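PDB 2CO5: viral protein F93 from Sulfolobus turreted icosahedral virus, which probably binds DNA through a winged-helix domain and forms a dimer whose two chains are joined by a disulfide bond. Local coordinates for residues R4-R8 with I9-I13; R31-I34 with L35-F38. One frame throughout, in Å; residues are numbered along the deposited sequence. Where two conformers were deposited one is given.

Contact 1 (R4-R8 with I9-I13)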
ATOM      1  N   ARG B   4      -0.516   8.490  -3.977  1.00 49.93           N
ATOM      2  CA  ARG B   4      -0.933   9.550  -3.061  0.50 51.24           C
ATOM      3  C   ARG B   4      -0.760   9.100  -1.615  1.00 50.67           C
ATOM      4  O   ARG B   4      -0.626   7.905  -1.344  1.00 48.11           O
ATOM      5  CB  ARG B   4      -2.376   9.964  -3.362  0.50 51.08           C
ATOM      6  CG  ARG B   4      -2.528  10.576  -4.759  0.50 53.58           C
ATOM      7  CD  ARG B   4      -3.958  11.008  -5.064  0.50 57.02           C
ATOM      8  NE  ARG B   4      -4.349  12.210  -4.327  0.50 70.52           N
ATOM      9  CZ  ARG B   4      -3.976  13.453  -4.632  0.50 61.34           C
ATOM     10  NH1 ARG B   4      -3.179  13.697  -5.670  0.50 61.82           N
ATOM     11  NH2 ARG B   4      -4.402  14.464  -3.884  0.50 61.45           N
ATOM     12  N   LYS B   5      -0.761  10.067  -0.697  1.00 50.01           N
ATOM     13  CA  LYS B   5      -0.354   9.837   0.703  1.00 50.29           C
ATOM     14  C   LYS B   5      -1.093   8.733   1.453  1.00 48.25           C
ATOM     15  O   LYS B   5      -0.506   8.068   2.306  1.00 51.23           O
ATOM     16  CB  LYS B   5      -0.419  11.141   1.517  1.00 51.67           C
ATOM     17  CG  LYS B   5      -1.817  11.697   1.770  1.00 47.64           C
ATOM     18  CD  LYS B   5      -1.762  13.034   2.507  1.00 50.83           C
ATOM     19  CE  LYS B   5      -3.078  13.793   2.383  1.00 50.60           C
ATOM     20  NZ  LYS B   5      -3.090  15.074   3.145  1.00 55.89           N
ATOM     21  N   TYR B   6      -2.367   8.525   1.147  1.00 48.38           N
ATOM     22  CA  TYR B   6      -3.125   7.495   1.859  1.00 49.43           C
ATOM     23  C   TYR B   6      -2.986   6.090   1.252  1.00 51.83           C
ATOM     24  O   TYR B   6      -3.597   5.136   1.749  1.00 49.04           O
ATOM     25  CB  TYR B   6      -4.588   7.909   2.005  1.00 51.33           C
ATOM     26  CG  TYR B   6      -4.796   9.135   2.888  1.00 51.39           C
ATOM     27  CD1 TYR B   6      -5.659  10.155   2.501  1.00 50.90           C
ATOM     28  CD2 TYR B   6      -4.129   9.270   4.113  1.00 54.46           C
ATOM     29  CE1 TYR B   6      -5.861  11.283   3.309  1.00 51.95           C
ATOM     30  CE2 TYR B   6      -4.321  10.394   4.931  1.00 50.81           C
ATOM     31  CZ  TYR B   6      -5.190  11.396   4.523  1.00 55.45           C
ATOM     32  OH  TYR B   6      -5.378  12.514   5.315  1.00 46.56           O
ATOM     33  N   MET B   7      -2.147   5.950   0.220  1.00 49.38           N
ATOM     34  CA  MET B   7      -1.911   4.651  -0.411  1.00 49.61           C
ATOM     35  C   MET B   7      -0.898   3.864   0.406  1.00 48.69           C
ATOM     36  O   MET B   7       0.209   3.571  -0.033  1.00 51.84           O
ATOM     37  CB  MET B   7      -1.494   4.814  -1.875  1.00 44.87           C
ATOM     38  CG  MET B   7      -2.600   5.474  -2.690  1.00 47.88           C
ATOM     39  SD  MET B   7      -2.264   5.708  -4.434  1.00 52.67           S
ATOM     40  CE  MET B   7      -3.834   6.389  -4.977  1.00 49.83           C
ATOM     41  N   ARG B   8      -1.319   3.554   1.622  1.00 50.17           N
ATOM     42  CA  ARG B   8      -0.575   2.748   2.573  1.00 51.29           C
ATOM     43  C   ARG B   8      -1.589   1.788   3.178  1.00 50.80           C
ATOM     44  O   ARG B   8      -2.739   2.169   3.418  1.00 48.95           O
ATOM     45  CB  ARG B   8       0.033   3.633   3.660  1.00 51.12           C
ATOM     46  CG  ARG B   8       1.020   4.658   3.122  1.00 47.53           C
ATOM     47  CD  ARG B   8       1.383   5.684   4.182  1.00 58.98           C
ATOM     48  NE  ARG B   8       2.119   5.106   5.307  1.00 57.46           N
ATOM     49  CZ  ARG B   8       2.425   5.758   6.428  1.00 66.72           C
ATOM     50  NH1 ARG B   8       2.070   7.026   6.596  1.00 60.50           N
ATOM     51  NH2 ARG B   8       3.093   5.140   7.394  1.00 66.08           N
ATOM     52  N   ILE B   9      -1.168   0.554   3.419  1.00 50.05           N
ATOM     53  CA  ILE B   9      -2.069  -0.503   3.835  1.00 50.61           C
ATOM     54  C   ILE B   9      -2.766  -0.168   5.166  1.00 49.62           C
ATOM     55  O   ILE B   9      -3.931  -0.491   5.350  1.00 48.58           O
ATOM     56  CB  ILE B   9      -1.337  -1.873   3.885  1.00 51.94           C
ATOM     57  CG1 ILE B   9      -2.328  -3.015   3.642  1.00 60.50           C
ATOM     58  CG2 ILE B   9      -0.560  -2.054   5.194  1.00 48.21           C
ATOM     59  CD1 ILE B   9      -2.920  -3.005   2.245  1.00 50.27           C
ATOM     60  N   ASN B  10      -2.063   0.514   6.067  1.00 50.19           N
ATOM     61  CA  ASN B  10      -2.621   0.818   7.378  1.00 51.11           C
ATOM     62  C   ASN B  10      -3.752   1.843   7.306  1.00 52.84           C
ATOM     63  O   ASN B  10      -4.708   1.762   8.080  1.00 51.53           O
ATOM     64  CB  ASN B  10      -1.522   1.268   8.341  1.00 50.12           C
ATOM     65  CG  ASN B  10      -0.726   0.101   8.908  1.00 51.49           C
ATOM     66  OD1 ASN B  10       0.290   0.292   9.584  1.00 55.11           O
ATOM     67  ND2 ASN B  10      -1.195  -1.110   8.658  1.00 42.88           N
ATOM     68  N   TYR B  11      -3.651   2.788   6.368  1.00 51.80           N
ATOM     69  CA  TYR B  11      -4.743   3.726   6.117  1.00 50.99           C
ATOM     70  C   TYR B  11      -5.944   2.995   5.534  1.00 50.40           C
ATOM     71  O   TYR B  11      -7.066   3.220   5.963  1.00 49.60           O
ATOM     72  CB  TYR B  11      -4.320   4.854   5.168  1.00 51.53           C
ATOM     73  CG  TYR B  11      -3.502   5.962   5.807  1.00 48.43           C
ATOM     74  CD1 TYR B  11      -3.948   6.617   6.953  1.00 46.79           C
ATOM     75  CD2 TYR B  11      -2.308   6.380   5.246  1.00 49.30           C
ATOM     76  CE1 TYR B  11      -3.215   7.649   7.524  1.00 47.89           C
ATOM     77  CE2 TYR B  11      -1.567   7.421   5.806  1.00 49.57           C
ATOM     78  CZ  TYR B  11      -2.028   8.048   6.938  1.00 45.62           C
ATOM     79  OH  TYR B  11      -1.296   9.058   7.509  1.00 49.06           O
ATOM     80  N   TYR B  12      -5.705   2.123   4.558  1.00 51.26           N
ATOM     81  CA  TYR B  12      -6.781   1.332   3.965  1.00 50.01           C
ATOM     82  C   TYR B  12      -7.475   0.502   5.033  1.00 49.32           C
ATOM     83  O   TYR B  12      -8.695   0.479   5.119  1.00 48.23           O
ATOM     84  CB  TYR B  12      -6.252   0.415   2.860  1.00 49.30           C
ATOM     85  CG  TYR B  12      -7.315  -0.520   2.325  1.00 51.78           C
ATOM     86  CD1 TYR B  12      -8.282  -0.063   1.432  1.00 57.69           C
ATOM     87  CD2 TYR B  12      -7.373  -1.854   2.736  1.00 46.35           C
ATOM     88  CE1 TYR B  12      -9.271  -0.908   0.950  1.00 48.40           C
ATOM     89  CE2 TYR B  12      -8.359  -2.704   2.266  1.00 42.39           C
ATOM     90  CZ  TYR B  12      -9.311  -2.221   1.371  1.00 52.55           C
ATOM     91  OH  TYR B  12     -10.288  -3.049   0.887  1.00 47.01           O
ATOM     92  N   ILE B  13      -6.683  -0.165   5.857  1.00 49.53           N
ATOM     93  CA  ILE B  13      -7.216  -0.998   6.918  1.00 49.60           C
ATOM     94  C   ILE B  13      -8.080  -0.209   7.907  1.00 50.69           C
ATOM     95  O   ILE B  13      -9.160  -0.663   8.280  1.00 51.42           O
ATOM     96  CB  ILE B  13      -6.081  -1.726   7.657  1.00 48.42           C
ATOM     97  CG1 ILE B  13      -5.546  -2.857   6.783  1.00 45.34           C
ATOM     98  CG2 ILE B  13      -6.571  -2.262   8.976  1.00 49.10           C
ATOM     99  CD1 ILE B  13      -4.226  -3.405   7.240  1.00 57.66           C
TER

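Contact 2 (R31-I34 with L35-F38)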
ATOM      1  N   ARG B  31      -8.273  -0.640  17.525  1.00 51.26           N
ATOM      2  CA  ARG B  31      -7.085  -1.499  17.523  1.00 51.77           C
ATOM      3  C   ARG B  31      -7.483  -2.975  17.561  1.00 51.22           C
ATOM      4  O   ARG B  31      -6.978  -3.781  16.779  1.00 48.17           O
ATOM      5  CB  ARG B  31      -6.154  -1.161  18.700  1.00 52.18           C
ATOM      6  CG  ARG B  31      -4.795  -1.846  18.604  1.00 54.05           C
ATOM      7  CD  ARG B  31      -3.853  -1.500  19.761  1.00 49.29           C
ATOM      8  NE  ARG B  31      -2.697  -2.400  19.758  1.00 47.75           N
ATOM      9  CZ  ARG B  31      -1.696  -2.373  20.636  1.00 52.07           C
ATOM     10  NH1 ARG B  31      -1.662  -1.477  21.617  1.00 39.46           N
ATOM     11  NH2 ARG B  31      -0.712  -3.250  20.528  1.00 47.28           N
ATOM     12  N   SER B  32      -8.393  -3.312  18.476  1.00 49.94           N
ATOM     13  CA  SER B  32      -8.923  -4.670  18.599  1.00 49.70           C
ATOM     14  C   SER B  32      -9.606  -5.141  17.321  1.00 49.37           C
ATOM     15  O   SER B  32      -9.396  -6.266  16.886  1.00 49.72           O
ATOM     16  CB  SER B  32      -9.932  -4.739  19.746  1.00 47.27           C
ATOM     17  OG  SER B  32      -9.305  -4.453  20.977  1.00 61.78           O
ATOM     18  N   GLU B  33     -10.436  -4.276  16.741  1.00 50.80           N
ATOM     19  CA  GLU B  33     -11.153  -4.580  15.504  1.00 49.00           C
ATOM     20  C   GLU B  33     -10.195  -4.952  14.383  1.00 48.47           C
ATOM     21  O   GLU B  33     -10.397  -5.940  13.687  1.00 48.86           O
ATOM     22  CB  GLU B  33     -11.992  -3.375  15.064  1.00 50.70           C
ATOM     23  CG  GLU B  33     -13.328  -3.258  15.753  1.00 49.01           C
ATOM     24  CD  GLU B  33     -14.285  -4.363  15.343  1.00 52.74           C
ATOM     25  OE1 GLU B  33     -14.618  -4.456  14.139  1.00 56.69           O
ATOM     26  OE2 GLU B  33     -14.703  -5.132  16.230  1.00 62.20           O
ATOM     27  N   ILE B  34      -9.162  -4.139  14.208  1.00 51.19           N
ATOM     28  CA  ILE B  34      -8.125  -4.392  13.213  1.00 49.96           C
ATOM     29  C   ILE B  34      -7.445  -5.736  13.458  1.00 48.64           C
ATOM     30  O   ILE B  34      -7.231  -6.510  12.521  1.00 46.96           O
ATOM     31  CB  ILE B  34      -7.062  -3.277  13.228  1.00 50.30           C
ATOM     32  CG1 ILE B  34      -7.640  -1.984  12.654  1.00 55.23           C
ATOM     33  CG2 ILE B  34      -5.832  -3.690  12.434  1.00 51.58           C
ATOM     34  CD1 ILE B  34      -6.757  -0.767  12.911  1.00 54.02           C
ATOM     35  N   LEU B  35      -7.104  -6.008  14.716  1.00 48.50           N
ATOM     36  CA  LEU B  35      -6.467  -7.274  15.065  1.00 49.40           C
ATOM     37  C   LEU B  35      -7.363  -8.473  14.749  1.00 51.05           C
ATOM     38  O   LEU B  35      -6.902  -9.464  14.174  1.00 52.27           O
ATOM     39  CB  LEU B  35      -6.063  -7.309  16.545  1.00 49.08           C
ATOM     40  CG  LEU B  35      -5.336  -8.583  16.999  1.00 51.06           C
ATOM     41  CD1 LEU B  35      -4.085  -8.850  16.138  1.00 52.83           C
ATOM     42  CD2 LEU B  35      -4.984  -8.492  18.470  1.00 52.75           C
ATOM     43  N   LYS B  36      -8.635  -8.392  15.122  1.00 49.92           N
ATOM     44  CA  LYS B  36      -9.521  -9.533  14.947  1.00 49.89           C
ATOM     45  C   LYS B  36      -9.976  -9.707  13.498  1.00 47.48           C
ATOM     46  O   LYS B  36     -10.125 -10.832  13.033  1.00 47.82           O
ATOM     47  CB  LYS B  36     -10.699  -9.504  15.933  1.00 52.55           C
ATOM     48  CG  LYS B  36     -11.852  -8.566  15.631  1.00 57.74           C
ATOM     49  CD  LYS B  36     -13.157  -9.198  16.128  1.00 50.69           C
ATOM     50  CE  LYS B  36     -14.303  -8.205  16.157  1.00 73.96           C
ATOM     51  NZ  LYS B  36     -15.620  -8.879  16.290  1.00 61.93           N
ATOM     52  N   ARG B  37     -10.172  -8.603  12.782  1.00 46.06           N
ATOM     53  CA  ARG B  37     -10.590  -8.673  11.376  1.00 47.74           C
ATOM     54  C   ARG B  37      -9.426  -8.944  10.412  1.00 45.96           C
ATOM     55  O   ARG B  37      -9.608  -9.644   9.421  1.00 43.07           O
ATOM     56  CB  ARG B  37     -11.333  -7.393  10.958  1.00 49.80           C
ATOM     57  CG  ARG B  37     -12.633  -7.120  11.733  1.00 51.60           C
ATOM     58  CD  ARG B  37     -13.703  -8.157  11.459  1.00 82.76           C
ATOM     59  NE  ARG B  37     -14.777  -8.105  12.455  1.00 97.48           N
ATOM     60  CZ  ARG B  37     -15.964  -7.522  12.288  1.00 87.51           C
ATOM     61  NH1 ARG B  37     -16.285  -6.919  11.145  1.00 80.54           N
ATOM     62  NH2 ARG B  37     -16.846  -7.546  13.279  1.00 79.35           N
ATOM     63  N   PHE B  38      -8.242  -8.405  10.696  1.00 43.69           N
ATOM     64  CA  PHE B  38      -7.119  -8.513   9.759  1.00 47.17           C
ATOM     65  C   PHE B  38      -5.885  -9.257  10.265  1.00 47.98           C
ATOM     66  O   PHE B  38      -4.937  -9.439   9.506  1.00 48.81           O
ATOM     67  CB  PHE B  38      -6.716  -7.121   9.265  1.00 46.63           C
ATOM     68  CG  PHE B  38      -7.720  -6.512   8.335  1.00 50.59           C
ATOM     69  CD1 PHE B  38      -7.797  -6.931   7.009  1.00 42.15           C
ATOM     70  CD2 PHE B  38      -8.617  -5.551   8.787  1.00 51.96           C
ATOM     71  CE1 PHE B  38      -8.737  -6.390   6.149  1.00 50.79           C
ATOM     72  CE2 PHE B  38      -9.557  -5.002   7.929  1.00 60.03           C
ATOM     73  CZ  PHE B  38      -9.618  -5.422   6.606  1.00 57.00           C
TER

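Contact 1 (R4-R8 with I9-I13)
Arg8 and Tyr12 are joined by the first full turn of hydrogen bonding in helix 9-20: Tyr12 N bonds to Arg8 O at 3.2 Å. The same oxygen receives a second, weak and strongly bent bond from Tyr11 N at 3.1 Å, so two amides of the first turn converge on the N-cap residue. Ahead of the cap the chain folds back on itself, with a type I turn from Arg4 to Met7 followed by an inverse gamma turn centred on Met7, in which Arg8 N bonds to Tyr6 O. This doubling back sets Tyr6 beside the first helical turn. The hydroxyls of two tyrosines are hydrogen-bonded to other parts of the fold, Tyr6 OH to Asp57 and Tyr12 OH to His85.

Beside that turn the Tyr6 ring meets the Tyr11 ring in a T-shaped stack, centroids 4.8 Å apart and planes at 79°. Tyr6 supplies the edge: its CD2 stands above the middle of the Tyr11 ring, 3.6 Å from Tyr11 CE2. With CG of Tyr11 anti to its carbonyl carbon (chi1 -79°), the ring swings back beside the turn. Arg8 comes in more loosely and obliquely: its chain bends at chi3, bringing NH1 to 3.7 Å from Tyr11 CE2, with the guanidinium plane perpendicular to the ring. Farther out, both tyrosines pack on Leu54 of helix 44-56, and Arg8 touches Met7 of the second subunit.

Tyr6 is therefore fixed at both its ring edge and its hydroxyl. The combination implies that a largely buried aromatic pair, together with the capped helix start, ties the irregular N-terminal segment to the domain core.

Contact 2 (R31-I34 with L35-F38)
Glu33 faces two basic side chains of the next turn, Lys36 at i+3 and Arg37 at i+4, one for each carboxylate oxygen. All three run alongside one another and point the same way. Both salt bridges are long: Glu33 OE2 lies 3.9 Å from Lys36 NZ, and Glu33 OE1 is equally far from Arg37 NH2. Lys36 meets the carboxylate first with its methylene, CE standing 3.1 Å from Glu33 OE2 and the ammonium beyond. In the second pair OE1 sits over the face of the guanidinium, so no N-H points at it and the attraction is one of charge alone. Glu33 bends at chi2 (-69°), which curls its carboxylate back over the following turn. Asn21 ND2 gives Glu33 OE1 a hydrogen bond as well.

Backbone hydrogen bonds run unbroken from i to i+4: Leu35 N to Arg31 O, Lys36 N to Ser32 O, Arg37 N to Glu33 O, and Phe38 N to Ile34 O at 2.8 Å.

Ile34 packs on Ile13 of helix 9-20 and Leu47 of helix 44-56. Phe38 packs on Ile91 of the second subunit, whose Lys90 NZ is hydrogen-bonded to Phe38 O; its ring also stacks on His95 there, part of the C-terminal hexahistidine tag.

The helix is amphipathic: a carboxylate shared between two cations probably steadies its polar side through loose electrostatics, while Ile34 faces the core and Phe38 meets Ile91 and Lys90 at the dimer interface.

How the contacts relate
The two contacts follow one another along the chain, contact 1 closing before contact 2 opens, and their centres lie about 16 Å apart. They meet through Ile13, which, one turn into helix 9-20, packs against helix 30-38: its CG2 is 3.8 Å from Ile34 CG2 and 3.9 Å from Phe38 CD2. The early part of helix 9-20 thus packs on the apolar side of helix 30-38. Both contacts also reach the second subunit, where Tyr12, Ile13 and Phe38 all pack on its Ile91. Helices 9-20, 30-38 and 44-56 probably make up the three-helix core of the winged-helix fold, so these local contacts link that core to the dimer interface.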